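Side-chain contact in 4,5-DOPA dioxygenase extradiol (Escherichia coli, PDB 2PW6), which opens the ring of DOPA between carbons 4 and 5 in vitro, an extradiol cleavage with a zinc cofactor, its physiological substrate being unknown: residues 203-208 with 214-219. Residues are numbered along the deposited sequence; the frame is centred on the assembly and turned at random.
Sequences ANLTWQ and HPLVNY
N204 meets P215 and L216 at once. Its CB lies 3.8 Å from CG of L216, while the N204 and P215 side chains cross at about a right angle, with N204 OD1 3.4 Å from P215 CG. Asparagine serves both ends of this place: its short aliphatic stem packs on the leucine, and its ND2 hydrogen-bonds back to the carbonyl of Y200, which probably helps to fix how the amide lies beside P215. L205 points its first side-chain bond away, yet branching brings CD2 round to 3.7 Å from CD1 of L216, a methyl-to-methyl contact between two buried leucines. A type I turn from N204 to W207, closed by the bond from W207 N to N204 O, brings the indole against residues 214-219. With CG anti to the backbone N (chi1 -170°), W207 presents one ring face to H214 and P215. P215 CD sits over the five-membered ring and H214 CA over the six-membered ring, 3.4 and 3.7 Å from the respective centroids; the flat, electron-rich indole suits such CH-pi contacts. W207 CB lies over the imidazole face, 4.0 Å from its centroid, the two rings being inclined at 55°. At the imidazole's edge, L216 N donates to H214 ND1 (3.0 Å) nearly in the ring plane, which probably restrains the ring's rotation. A serine in place of W207 would probably leave P215 CD and H214 CA without the ring face they pack on, opening a gap beside the imidazole. The contact joins two parts of the loop between helices 192-202 and 225-228, within the LigB-family catalytic domain and away from the metal-binding histidines, with V217 and H214 reaching F153 of helix 149-159 and L205 resting on I253.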
# COMPACT_ATOMS: atom_id res chain seq x y z
N ALA A 203 -11.13 -21.84 17.77
CA ALA A 203 -11.93 -22.96 18.31
C ALA A 203 -12.74 -23.65 17.22
O ALA A 203 -13.43 -24.65 17.49
CB ALA A 203 -12.86 -22.48 19.43
N ASN A 204 -12.68 -23.13 16.00
CA ASN A 204 -13.55 -23.63 14.95
C ASN A 204 -12.86 -23.98 13.66
O ASN A 204 -13.51 -24.24 12.66
CB ASN A 204 -14.68 -22.65 14.71
CG ASN A 204 -15.71 -22.70 15.79
OD1 ASN A 204 -16.47 -23.66 15.89
ND2 ASN A 204 -15.73 -21.65 16.63
N LEU A 205 -11.53 -24.00 13.70
CA LEU A 205 -10.69 -24.33 12.55
C LEU A 205 -11.02 -25.72 12.03
O LEU A 205 -11.11 -25.94 10.81
CB LEU A 205 -9.21 -24.24 12.93
CG LEU A 205 -8.73 -22.82 13.25
CD1 LEU A 205 -7.24 -22.76 13.60
CD2 LEU A 205 -9.08 -21.87 12.09
N THR A 206 -11.25 -26.63 12.97
CA THR A 206 -11.43 -28.04 12.71
C THR A 206 -12.89 -28.45 12.58
O THR A 206 -13.20 -29.63 12.57
CB THR A 206 -10.75 -28.89 13.81
OG1 THR A 206 -11.34 -28.56 15.08
CG2 THR A 206 -9.26 -28.61 13.89
N TRP A 207 -13.79 -27.47 12.48
CA TRP A 207 -15.22 -27.74 12.34
C TRP A 207 -15.55 -28.51 11.06
O TRP A 207 -15.05 -28.18 9.98
CB TRP A 207 -16.04 -26.45 12.38
CG TRP A 207 -17.53 -26.67 12.48
CD1 TRP A 207 -18.26 -26.78 13.64
CD2 TRP A 207 -18.49 -26.81 11.40
NE1 TRP A 207 -19.59 -26.97 13.35
CE2 TRP A 207 -19.76 -26.99 11.99
CE3 TRP A 207 -18.38 -26.80 9.99
CZ2 TRP A 207 -20.93 -27.15 11.22
CZ3 TRP A 207 -19.55 -26.96 9.23
CH2 TRP A 207 -20.80 -27.13 9.85
N GLN A 208 -16.41 -29.52 11.18
CA GLN A 208 -16.80 -30.34 10.03
C GLN A 208 -18.32 -30.39 9.92
O GLN A 208 -19.01 -30.49 10.92
CB GLN A 208 -16.25 -31.75 10.18
CG GLN A 208 -14.75 -31.84 10.47
CD GLN A 208 -14.15 -33.11 9.93
OE1 GLN A 208 -14.78 -33.83 9.16
NE2 GLN A 208 -12.91 -33.39 10.32
N HIS A 214 -21.07 -23.65 8.77
CA HIS A 214 -19.71 -23.49 9.35
C HIS A 214 -19.63 -22.16 10.11
O HIS A 214 -19.92 -21.11 9.55
CB HIS A 214 -18.64 -23.55 8.25
CG HIS A 214 -17.25 -23.87 8.74
ND1 HIS A 214 -16.62 -23.15 9.74
CD2 HIS A 214 -16.36 -24.80 8.34
CE1 HIS A 214 -15.42 -23.65 9.95
NE2 HIS A 214 -15.23 -24.65 9.11
N PRO A 215 -19.26 -22.22 11.42
CA PRO A 215 -19.04 -21.03 12.26
C PRO A 215 -18.10 -20.00 11.65
O PRO A 215 -18.36 -18.80 11.74
CB PRO A 215 -18.40 -21.63 13.53
CG PRO A 215 -18.97 -22.97 13.62
CD PRO A 215 -19.02 -23.45 12.19
N LEU A 216 -17.04 -20.47 11.00
CA LEU A 216 -16.08 -19.56 10.38
C LEU A 216 -16.57 -19.02 9.04
O LEU A 216 -16.08 -18.00 8.56
CB LEU A 216 -14.72 -20.23 10.26
CG LEU A 216 -14.09 -20.61 11.60
CD1 LEU A 216 -12.61 -20.93 11.41
CD2 LEU A 216 -14.25 -19.51 12.64
N VAL A 217 -17.56 -19.68 8.47
CA VAL A 217 -18.22 -19.18 7.27
C VAL A 217 -19.27 -18.15 7.69
O VAL A 217 -19.43 -17.13 7.04
CB VAL A 217 -18.86 -20.32 6.44
CG1 VAL A 217 -19.93 -19.80 5.47
CG2 VAL A 217 -17.77 -21.09 5.71
N ASN A 218 -19.98 -18.46 8.77
CA ASN A 218 -20.99 -17.56 9.36
C ASN A 218 -20.37 -16.65 10.42
O ASN A 218 -20.98 -16.41 11.47
CB ASN A 218 -22.13 -18.37 10.00
CG ASN A 218 -22.93 -19.19 8.99
OD1 ASN A 218 -23.54 -18.66 8.07
ND2 ASN A 218 -22.92 -20.50 9.17
N TYR A 219 -19.16 -16.15 10.16
CA TYR A 219 -18.36 -15.45 11.18
C TYR A 219 -19.05 -14.17 11.70
O TYR A 219 -18.88 -13.81 12.84
CB TYR A 219 -16.93 -15.18 10.69
CG TYR A 219 -16.86 -14.09 9.64
CD1 TYR A 219 -16.42 -12.80 9.95
CD2 TYR A 219 -17.25 -14.35 8.33
CE1 TYR A 219 -16.37 -11.80 8.97
CE2 TYR A 219 -17.21 -13.36 7.36
CZ TYR A 219 -16.76 -12.09 7.67
OH TYR A 219 -16.74 -11.11 6.67